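Local structure of outer surface protein (1X7F) at residues 36-41 / 251-256; 169-174 / 184-189; 289-294 / 310-315. The protein is of unknown function but is probably a 6-phospho-N-acetylmuramidase, cleaving glycosidic bonds of N-acetylmuramic acid 6-phosphate sugars in recycling of the bacterial cell wall. All blocks are in the same frame, centred on the assembly; numbering follows the deposited sequence. Where two conformers were deposited one is given.

Contact 1. Residues 36-41 / 251-256; sequences EHSTKE and NAYASE
S38 and Y253 meet through their hydroxyls at the rim of the barrel, OG of S38 lying 2.4 Å from OH of Y253. That spacing is too short for a hydrogen bond of trustworthy length. The serine oxygen comes in at the edge of the tyrosine ring, near the ring plane, beside the phenolic end and not over a face. S38 OG stands opposite its own backbone N (chi1 -173°), which carries it out toward the ring, and S38 CB follows at 3.3 Å from Y253 OH. The phenol oxygen is also hydrogen-bonded to OD1 of D43, in the first turn of helix 40-51, the firmer of its two polar links. Away from this polar point the packing thins quickly: T39 O is 4.3 Å from Y253 OH, the CA atoms of S38 and A252 stay 9.6 Å apart, and the two segments bury only 77 Å² together. None of the touching residues is fully buried, so this is a surface contact reached by one long side chain. The peptide bond between A252 and Y253 is cis. Both segments follow the C-terminal ends of parallel barrel strands, the end where enzymes of this fold generally carry their active sites. T39 is the N-cap of helix 40-51 and S255 that of helix 256-264. The contact thus joins the loops after adjacent strands 28-33 and 246-249, and helix 40-51 backs it with D43 and with Y46, whose ring meets Y253 edge-to-face and whose hydroxyl bonds A254 N.

Contact 2. Residues 169-174 / 184-189; sequences GCHNFY and DYFIRC
H171 and F186 form an offset stack, with ring centroids 4.8 Å apart and planes inclined by 26°. F186 CE1 lies over one face of the imidazole, displaced toward its rim and 3.6 Å from H171 NE2, while F186 CD1 is 3.7 Å from H171 CE1, although the two side chains cross at about a right angle. On the helix, F186 has CG opposite its backbone N (chi1 163°), which swings the benzyl group from the helix flank toward the strand end. H171 instead places CG beside its backbone N (chi1 -85°); its CB points toward helix 183-195, and the ring continues to F186 and C189. One turn on from F186, C189 meets the imidazole obliquely with its methylene: CB is 3.8 Å from H171 CE1. The C189 sulfur sits over a face of Y185. H171 comes just after strand 167-170, and the stack packs helix 183-195 against the end of that barrel strand; the H171 backbone also pairs with A201. Both ring nitrogens have partners, ND1 in the hydroxyl of S148 and NE2 in that of S190, which also bonds F186 O. A polar ring is thus buried with its rotation fixed by S148 and S190. No hydrogen bond links the two segments: F186 and C189 bring only carbon atoms to the imidazole, F186 over one face and C189 obliquely.

Contact 3. Residues 289-294 / 310-315; sequences LQELHV and RKKYKD
The ring of Y313 and the carboxylate of E291 stand almost perpendicular, their planes 86° apart. E291 CD lies in the plane of the ring at its edge, 3.9 Å from Y313 CE1. The phenol donates a hydrogen bond from Y313 OH to E291 OE2 at 3.0 Å, meeting that oxygen on its anti side and 29° out of the carboxylate plane. Within residues 289-294, E291 CB sits 3.5 Å above one face of the H293 ring, offset toward its rim. A bend at chi2 (-61°) folds the glutamate chain to bring its carboxylate to the tyrosine. E291 OE1 meets the aliphatic part of K312, with CD of the lysine 3.6 Å away. The ammonium itself does not close an ion pair, since K312 NZ is 5.0 Å from E291 OE1, but the opposite charge probably still favours the carboxylate form. The Y313 ring is buried against V283, R286 and A287 of helix 282-289. The contact thus joins the turn between that helix and edge strand 293-294 to the short, weakly bonded helix 309-313, in a mixed-sheet domain consistent with the cyclophilin-like C-terminal fold of this family.

How the contacts relate
From the N terminus, the chain leaves the first barrel strand, 28-33, through residues 36-41, and contact 1 closes only when residues 251-256 follow strand 246-249, the eighth. Nearly the whole parallel barrel lies inside that loop. Contact 2 is nested within it as a short local closure, joining the end of strand 167-170 to the helix that follows; it lies about 25 Å from contact 1 between centres, and the two do not touch. Contact 3 comes afterwards in series, closing a loop within the C-terminal mixed-sheet domain, with its centre about 45 Å and 38 Å from those of contacts 1 and 2. No loops cross, and none of the three contacts bridges the two domains.

Contact 1. Residues 36-41 / 251-256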
loop_
_atom_site.group_PDB
_atom_site.type_symbol
_atom_site.label_atom_id
_atom_site.label_comp_id
_atom_site.label_asym_id
_atom_site.label_seq_id
_atom_site.Cartn_x
_atom_site.Cartn_y
_atom_site.Cartn_z
ATOM N N GLU A 36 -6.670 14.012 20.907
ATOM C CA GLU A 36 -7.604 15.035 21.401
ATOM C C GLU A 36 -9.060 14.706 21.066
ATOM O O GLU A 36 -9.973 15.171 21.745
ATOM C CB GLU A 36 -7.223 16.432 20.902
ATOM C CG GLU A 36 -7.453 16.674 19.420
ATOM C CD GLU A 36 -6.705 17.887 18.919
ATOM O OE1 GLU A 36 -5.477 17.778 18.713
ATOM O OE2 GLU A 36 -7.345 18.944 18.726
ATOM N N HIS A 37 -9.262 13.890 20.033
ATOM C CA HIS A 37 -10.602 13.442 19.642
ATOM C C HIS A 37 -10.998 12.106 20.276
ATOM O O HIS A 37 -11.994 11.496 19.870
ATOM C CB HIS A 37 -10.704 13.336 18.117
ATOM C CG HIS A 37 -10.454 14.627 17.402
ATOM N ND1 HIS A 37 -10.989 15.827 17.822
ATOM C CD2 HIS A 37 -9.736 14.902 16.288
ATOM C CE1 HIS A 37 -10.602 16.788 17.002
ATOM N NE2 HIS A 37 -9.847 16.253 16.058
ATOM N N SER A 38 -10.223 11.665 21.271
ATOM C CA SER A 38 -10.416 10.356 21.897
ATOM C C SER A 38 -9.944 10.341 23.361
ATOM O O SER A 38 -9.814 11.401 23.988
ATOM C CB SER A 38 -9.695 9.282 21.070
ATOM O OG SER A 38 -9.992 7.979 21.539
ATOM N N THR A 39 -9.734 9.143 23.912
ATOM C CA THR A 39 -9.112 8.982 25.229
ATOM C C THR A 39 -7.816 8.194 25.101
ATOM O O THR A 39 -7.642 7.445 24.152
ATOM C CB THR A 39 -10.058 8.272 26.231
ATOM O OG1 THR A 39 -10.330 6.937 25.779
ATOM C CG2 THR A 39 -11.431 8.959 26.292
ATOM N N LYS A 40 -6.909 8.368 26.057
ATOM C CA LYS A 40 -5.630 7.655 26.041
ATOM C C LYS A 40 -5.833 6.136 26.106
ATOM O O LYS A 40 -5.058 5.390 25.524
ATOM C CB LYS A 40 -4.703 8.143 27.166
ATOM C CG LYS A 40 -5.122 7.714 28.563
ATOM C CD LYS A 40 -4.294 8.386 29.639
ATOM C CE LYS A 40 -4.843 8.048 31.015
ATOM N NZ LYS A 40 -4.158 8.828 32.069
ATOM N N GLU A 41 -6.891 5.704 26.794
ATOM C CA GLU A 41 -7.236 4.290 26.940
ATOM C C GLU A 41 -7.498 3.627 25.590
ATOM O O GLU A 41 -6.849 2.640 25.248
ATOM C CB GLU A 41 -8.462 4.111 27.844
ATOM C CG GLU A 41 -8.285 4.577 29.286
ATOM C CD GLU A 41 -8.603 6.051 29.469
ATOM O OE1 GLU A 41 -7.849 6.734 30.188
ATOM O OE2 GLU A 41 -9.607 6.527 28.897
ATOM N N ASN A 251 -7.328 7.535 8.953
ATOM C CA ASN A 251 -8.359 7.725 9.988
ATOM C C ASN A 251 -8.277 6.682 11.118
ATOM O O ASN A 251 -7.633 5.652 10.957
ATOM C CB ASN A 251 -9.797 7.849 9.381
ATOM C CG ASN A 251 -10.102 6.802 8.276
ATOM O OD1 ASN A 251 -11.186 6.815 7.685
ATOM N ND2 ASN A 251 -9.164 5.913 8.006
ATOM N N ALA A 252 -8.941 6.951 12.247
ATOM C CA ALA A 252 -8.960 6.032 13.413
ATOM C C ALA A 252 -10.401 5.823 13.875
ATOM O O ALA A 252 -11.206 6.733 13.746
ATOM C CB ALA A 252 -8.116 6.607 14.566
ATOM N N TYR A 253 -10.764 4.655 14.412
ATOM C CA TYR A 253 -9.913 3.475 14.567
ATOM C C TYR A 253 -10.331 2.489 13.503
ATOM O O TYR A 253 -11.536 2.242 13.328
ATOM C CB TYR A 253 -10.171 2.822 15.931
ATOM C CG TYR A 253 -9.873 3.716 17.103
ATOM C CD1 TYR A 253 -10.898 4.212 17.924
ATOM C CD2 TYR A 253 -8.563 4.094 17.382
ATOM C CE1 TYR A 253 -10.604 5.052 19.000
ATOM C CE2 TYR A 253 -8.264 4.923 18.441
ATOM C CZ TYR A 253 -9.275 5.395 19.245
ATOM O OH TYR A 253 -8.926 6.214 20.287
ATOM N N ALA A 254 -9.357 1.907 12.805
ATOM C CA ALA A 254 -9.652 0.801 11.905
ATOM C C ALA A 254 -10.156 -0.351 12.768
ATOM O O ALA A 254 -9.742 -0.492 13.924
ATOM C CB ALA A 254 -8.403 0.390 11.100
ATOM N N SER A 255 -11.069 -1.153 12.223
ATOM C CA SER A 255 -11.569 -2.326 12.935
ATOM C C SER A 255 -10.504 -3.415 13.084
ATOM O O SER A 255 -9.515 -3.461 12.333
ATOM C CB SER A 255 -12.798 -2.904 12.238
ATOM O OG SER A 255 -12.448 -3.484 10.985
ATOM N N GLU A 256 -10.720 -4.296 14.059
ATOM C CA GLU A 256 -9.905 -5.491 14.212
ATOM C C GLU A 256 -9.769 -6.248 12.873
ATOM O O GLU A 256 -8.659 -6.638 12.484
ATOM C CB GLU A 256 -10.480 -6.383 15.318
ATOM C CG GLU A 256 -9.764 -7.717 15.515
ATOM C CD GLU A 256 -8.358 -7.605 16.100
ATOM O OE1 GLU A 256 -7.585 -8.574 15.940
ATOM O OE2 GLU A 256 -8.021 -6.580 16.732
#

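Contact 2. Residues 169-174 / 184-189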
loop_
_atom_site.group_PDB
_atom_site.type_symbol
_atom_site.label_atom_id
_atom_site.label_comp_id
_atom_site.label_asym_id
_atom_site.label_seq_id
_atom_site.Cartn_x
_atom_site.Cartn_y
_atom_site.Cartn_z
ATOM N N GLY A 169 9.789 10.714 3.888
ATOM C CA GLY A 169 8.728 11.403 3.201
ATOM C C GLY A 169 7.373 10.746 3.395
ATOM O O GLY A 169 7.261 9.514 3.405
ATOM N N CYS A 170 6.339 11.567 3.547
ATOM C CA CYS A 170 4.980 11.052 3.563
ATOM C C CYS A 170 4.053 11.985 2.806
ATOM O O CYS A 170 4.115 13.203 2.957
ATOM C CB CYS A 170 4.486 10.825 4.996
ATOM S SG CYS A 170 2.855 10.072 5.121
ATOM N N HIS A 171 3.201 11.388 1.983
ATOM C CA HIS A 171 2.160 12.102 1.269
ATOM C C HIS A 171 1.130 12.699 2.218
ATOM O O HIS A 171 1.043 12.269 3.374
ATOM C CB HIS A 171 1.443 11.134 0.356
ATOM C CG HIS A 171 2.097 10.951 -0.971
ATOM N ND1 HIS A 171 1.891 11.816 -2.027
ATOM C CD2 HIS A 171 2.908 9.972 -1.436
ATOM C CE1 HIS A 171 2.569 11.391 -3.078
ATOM N NE2 HIS A 171 3.200 10.279 -2.741
ATOM N N ASN A 172 0.355 13.678 1.726
ATOM C CA ASN A 172 -0.833 14.169 2.432
ATOM C C ASN A 172 -1.965 13.159 2.307
ATOM O O ASN A 172 -1.934 12.273 1.447
ATOM C CB ASN A 172 -1.337 15.490 1.852
ATOM C CG ASN A 172 -0.566 16.697 2.334
ATOM O OD1 ASN A 172 -0.144 16.784 3.488
ATOM N ND2 ASN A 172 -0.405 17.669 1.443
ATOM N N PHE A 173 -2.975 13.294 3.158
ATOM C CA PHE A 173 -4.237 12.622 2.902
ATOM C C PHE A 173 -5.254 13.717 2.639
ATOM O O PHE A 173 -4.954 14.893 2.865
ATOM C CB PHE A 173 -4.658 11.644 4.021
ATOM C CG PHE A 173 -4.769 12.262 5.403
ATOM C CD1 PHE A 173 -5.585 13.361 5.642
ATOM C CD2 PHE A 173 -4.111 11.665 6.489
ATOM C CE1 PHE A 173 -5.714 13.907 6.910
ATOM C CE2 PHE A 173 -4.224 12.191 7.771
ATOM C CZ PHE A 173 -5.025 13.329 7.986
ATOM N N TYR A 174 -6.440 13.333 2.149
ATOM C CA TYR A 174 -7.428 14.312 1.654
ATOM C C TYR A 174 -8.836 14.017 2.168
ATOM O O TYR A 174 -9.513 13.110 1.655
ATOM C CB TYR A 174 -7.358 14.393 0.116
ATOM C CG TYR A 174 -6.016 14.909 -0.321
ATOM C CD1 TYR A 174 -4.944 14.033 -0.540
ATOM C CD2 TYR A 174 -5.787 16.292 -0.445
ATOM C CE1 TYR A 174 -3.672 14.524 -0.890
ATOM C CE2 TYR A 174 -4.531 16.789 -0.808
ATOM C CZ TYR A 174 -3.485 15.898 -1.018
ATOM O OH TYR A 174 -2.245 16.388 -1.369
ATOM N N ASP A 184 -1.275 9.847 -12.119
ATOM C CA ASP A 184 0.000 10.230 -12.739
ATOM C C ASP A 184 0.773 11.255 -11.897
ATOM O O ASP A 184 1.998 11.180 -11.812
ATOM C CB ASP A 184 -0.191 10.727 -14.180
ATOM C CG ASP A 184 -0.596 9.610 -15.154
ATOM O OD1 ASP A 184 -0.305 8.405 -14.919
ATOM O OD2 ASP A 184 -1.210 9.863 -16.213
ATOM N N TYR A 185 0.062 12.208 -11.293
ATOM C CA TYR A 185 0.692 13.198 -10.421
ATOM C C TYR A 185 1.337 12.515 -9.207
ATOM O O TYR A 185 2.483 12.808 -8.855
ATOM C CB TYR A 185 -0.317 14.288 -9.995
ATOM C CG TYR A 185 0.241 15.323 -9.036
ATOM C CD1 TYR A 185 0.966 16.420 -9.509
ATOM C CD2 TYR A 185 0.045 15.207 -7.654
ATOM C CE1 TYR A 185 1.478 17.369 -8.642
ATOM C CE2 TYR A 185 0.563 16.153 -6.770
ATOM C CZ TYR A 185 1.285 17.223 -7.270
ATOM O OH TYR A 185 1.803 18.164 -6.411
ATOM N N PHE A 186 0.585 11.607 -8.582
ATOM C CA PHE A 186 1.032 10.838 -7.418
ATOM C C PHE A 186 2.326 10.060 -7.680
ATOM O O PHE A 186 3.200 9.970 -6.809
ATOM C CB PHE A 186 -0.091 9.889 -6.988
ATOM C CG PHE A 186 0.356 8.762 -6.088
ATOM C CD1 PHE A 186 0.402 8.935 -4.705
ATOM C CD2 PHE A 186 0.726 7.535 -6.622
ATOM C CE1 PHE A 186 0.810 7.910 -3.877
ATOM C CE2 PHE A 186 1.137 6.492 -5.788
ATOM C CZ PHE A 186 1.177 6.687 -4.415
ATOM N N ILE A 187 2.432 9.491 -8.881
ATOM C CA ILE A 187 3.624 8.765 -9.308
ATOM C C ILE A 187 4.826 9.696 -9.497
ATOM O O ILE A 187 5.906 9.406 -8.989
ATOM C CB ILE A 187 3.317 7.936 -10.589
ATOM C CG1 ILE A 187 2.293 6.812 -10.298
ATOM C CG2 ILE A 187 4.607 7.413 -11.251
ATOM C CD1 ILE A 187 2.785 5.642 -9.407
ATOM N N ARG A 188 4.649 10.802 -10.221
ATOM C CA ARG A 188 5.724 11.799 -10.369
ATOM C C ARG A 188 6.293 12.208 -9.002
ATOM O O ARG A 188 7.509 12.203 -8.814
ATOM C CB ARG A 188 5.259 13.051 -11.145
ATOM C CG ARG A 188 5.075 12.842 -12.651
ATOM C CD ARG A 188 4.947 14.130 -13.494
ATOM N NE ARG A 188 3.971 15.085 -12.959
ATOM C CZ ARG A 188 2.658 15.088 -13.229
ATOM N NH1 ARG A 188 2.118 14.187 -14.046
ATOM N NH2 ARG A 188 1.876 16.013 -12.685
ATOM N N CYS A 189 5.404 12.548 -8.067
ATOM C CA CYS A 189 5.775 12.922 -6.699
ATOM C C CYS A 189 6.584 11.839 -6.006
ATOM O O CYS A 189 7.653 12.109 -5.462
ATOM C CB CYS A 189 4.531 13.203 -5.850
ATOM S SG CYS A 189 3.630 14.712 -6.237
#

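Contact 3. Residues 289-294 / 310-315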
loop_
_atom_site.group_PDB
_atom_site.type_symbol
_atom_site.label_atom_id
_atom_site.label_comp_id
_atom_site.label_asym_id
_atom_site.label_seq_id
_atom_site.Cartn_x
_atom_site.Cartn_y
_atom_site.Cartn_z
ATOM N N LEU A 289 -3.380 -21.870 -7.402
ATOM C CA LEU A 289 -3.073 -21.445 -6.026
ATOM C C LEU A 289 -1.697 -21.837 -5.514
ATOM O O LEU A 289 -1.134 -21.152 -4.660
ATOM C CB LEU A 289 -4.107 -22.001 -5.044
ATOM C CG LEU A 289 -5.578 -21.635 -5.169
ATOM C CD1 LEU A 289 -6.383 -22.429 -4.129
ATOM C CD2 LEU A 289 -5.779 -20.148 -4.994
ATOM N N GLN A 290 -1.172 -22.947 -6.017
ATOM C CA GLN A 290 0.043 -23.532 -5.466
ATOM C C GLN A 290 1.285 -23.001 -6.167
ATOM O O GLN A 290 2.399 -23.235 -5.727
ATOM C CB GLN A 290 -0.014 -25.071 -5.531
ATOM C CG GLN A 290 0.865 -25.734 -4.517
ATOM C CD GLN A 290 0.698 -27.242 -4.467
ATOM O OE1 GLN A 290 1.537 -27.977 -4.991
ATOM N NE2 GLN A 290 -0.388 -27.707 -3.840
ATOM N N GLU A 291 1.085 -22.279 -7.255
ATOM C CA GLU A 291 2.191 -21.817 -8.076
ATOM C C GLU A 291 2.508 -20.356 -7.838
ATOM O O GLU A 291 1.606 -19.528 -7.714
ATOM C CB GLU A 291 1.868 -22.009 -9.574
ATOM C CG GLU A 291 1.435 -23.418 -9.966
ATOM C CD GLU A 291 2.497 -24.462 -9.679
ATOM O OE1 GLU A 291 3.683 -24.175 -9.957
ATOM O OE2 GLU A 291 2.147 -25.559 -9.170
ATOM N N LEU A 292 3.798 -20.054 -7.786
ATOM C CA LEU A 292 4.281 -18.703 -7.970
ATOM C C LEU A 292 4.328 -18.442 -9.476
ATOM O O LEU A 292 5.191 -18.972 -10.189
ATOM C CB LEU A 292 5.661 -18.543 -7.322
ATOM C CG LEU A 292 6.412 -17.213 -7.465
ATOM C CD1 LEU A 292 5.508 -15.998 -7.197
ATOM C CD2 LEU A 292 7.641 -17.197 -6.546
ATOM N N HIS A 293 3.375 -17.646 -9.957
ATOM C CA HIS A 293 3.259 -17.344 -11.369
ATOM C C HIS A 293 4.228 -16.253 -11.791
ATOM O O HIS A 293 4.553 -15.365 -11.002
ATOM C CB HIS A 293 1.824 -16.947 -11.710
ATOM C CG HIS A 293 0.826 -18.002 -11.367
ATOM N ND1 HIS A 293 0.700 -19.165 -12.100
ATOM C CD2 HIS A 293 -0.061 -18.095 -10.346
ATOM C CE1 HIS A 293 -0.238 -19.922 -11.552
ATOM N NE2 HIS A 293 -0.713 -19.296 -10.487
ATOM N N VAL A 294 4.714 -16.352 -13.025
ATOM C CA VAL A 294 5.573 -15.331 -13.605
ATOM C C VAL A 294 4.962 -15.008 -14.958
ATOM O O VAL A 294 4.662 -15.923 -15.724
ATOM C CB VAL A 294 7.047 -15.810 -13.784
ATOM C CG1 VAL A 294 7.892 -14.737 -14.499
ATOM C CG2 VAL A 294 7.673 -16.161 -12.449
ATOM N N ARG A 310 2.673 -24.894 -17.309
ATOM C CA ARG A 310 2.274 -25.976 -18.221
ATOM C C ARG A 310 3.303 -27.093 -18.388
ATOM O O ARG A 310 3.025 -28.102 -19.033
ATOM C CB ARG A 310 1.834 -25.429 -19.590
ATOM C CG ARG A 310 2.952 -25.109 -20.561
ATOM C CD ARG A 310 2.504 -24.318 -21.780
ATOM N NE ARG A 310 3.583 -23.468 -22.277
ATOM C CZ ARG A 310 4.355 -23.753 -23.320
ATOM N NH1 ARG A 310 4.170 -24.866 -24.014
ATOM N NH2 ARG A 310 5.310 -22.910 -23.680
ATOM N N LYS A 311 4.487 -26.909 -17.818
ATOM C CA LYS A 311 5.472 -27.979 -17.719
ATOM C C LYS A 311 5.110 -28.986 -16.628
ATOM O O LYS A 311 5.304 -30.191 -16.797
ATOM C CB LYS A 311 6.858 -27.405 -17.438
ATOM C CG LYS A 311 7.596 -26.912 -18.673
ATOM C CD LYS A 311 9.115 -26.888 -18.432
ATOM C CE LYS A 311 9.521 -25.708 -17.551
ATOM N NZ LYS A 311 8.979 -24.439 -18.114
ATOM N N LYS A 312 4.583 -28.484 -15.513
ATOM C CA LYS A 312 4.174 -29.330 -14.398
ATOM C C LYS A 312 2.824 -29.996 -14.617
ATOM O O LYS A 312 2.536 -31.024 -14.003
ATOM C CB LYS A 312 4.130 -28.531 -13.091
ATOM C CG LYS A 312 5.475 -28.002 -12.635
ATOM C CD LYS A 312 5.314 -26.930 -11.556
ATOM C CE LYS A 312 5.192 -27.548 -10.182
ATOM N NZ LYS A 312 6.443 -28.293 -9.815
ATOM N N TYR A 313 1.999 -29.416 -15.483
ATOM C CA TYR A 313 0.606 -29.842 -15.600
ATOM C C TYR A 313 0.238 -30.484 -16.935
ATOM O O TYR A 313 -0.916 -30.856 -17.148
ATOM C CB TYR A 313 -0.343 -28.689 -15.226
ATOM C CG TYR A 313 -0.281 -28.370 -13.735
ATOM C CD1 TYR A 313 0.517 -27.328 -13.249
ATOM C CD2 TYR A 313 -0.990 -29.139 -12.808
ATOM C CE1 TYR A 313 0.592 -27.045 -11.876
ATOM C CE2 TYR A 313 -0.932 -28.861 -11.435
ATOM C CZ TYR A 313 -0.139 -27.817 -10.978
ATOM O OH TYR A 313 -0.078 -27.552 -9.630
ATOM N N LYS A 314 1.228 -30.654 -17.808
ATOM C CA LYS A 314 0.974 -31.126 -19.172
ATOM C C LYS A 314 0.571 -32.604 -19.236
ATOM O O LYS A 314 -0.029 -33.045 -20.223
ATOM C CB LYS A 314 2.184 -30.866 -20.071
ATOM C CG LYS A 314 3.440 -31.600 -19.666
ATOM C CD LYS A 314 4.452 -31.530 -20.769
ATOM C CE LYS A 314 5.792 -32.024 -20.296
ATOM N NZ LYS A 314 6.612 -32.491 -21.455
ATOM N N ASP A 315 0.908 -33.348 -18.182
ATOM C CA ASP A 315 0.560 -34.764 -18.049
ATOM C C ASP A 315 -0.849 -34.963 -17.510
ATOM O O ASP A 315 -1.340 -36.086 -17.482
ATOM C CB ASP A 315 1.522 -35.463 -17.084
ATOM C CG ASP A 315 2.925 -35.611 -17.640
ATOM O OD1 ASP A 315 3.076 -35.922 -18.847
ATOM O OD2 ASP A 315 3.939 -35.460 -16.906
#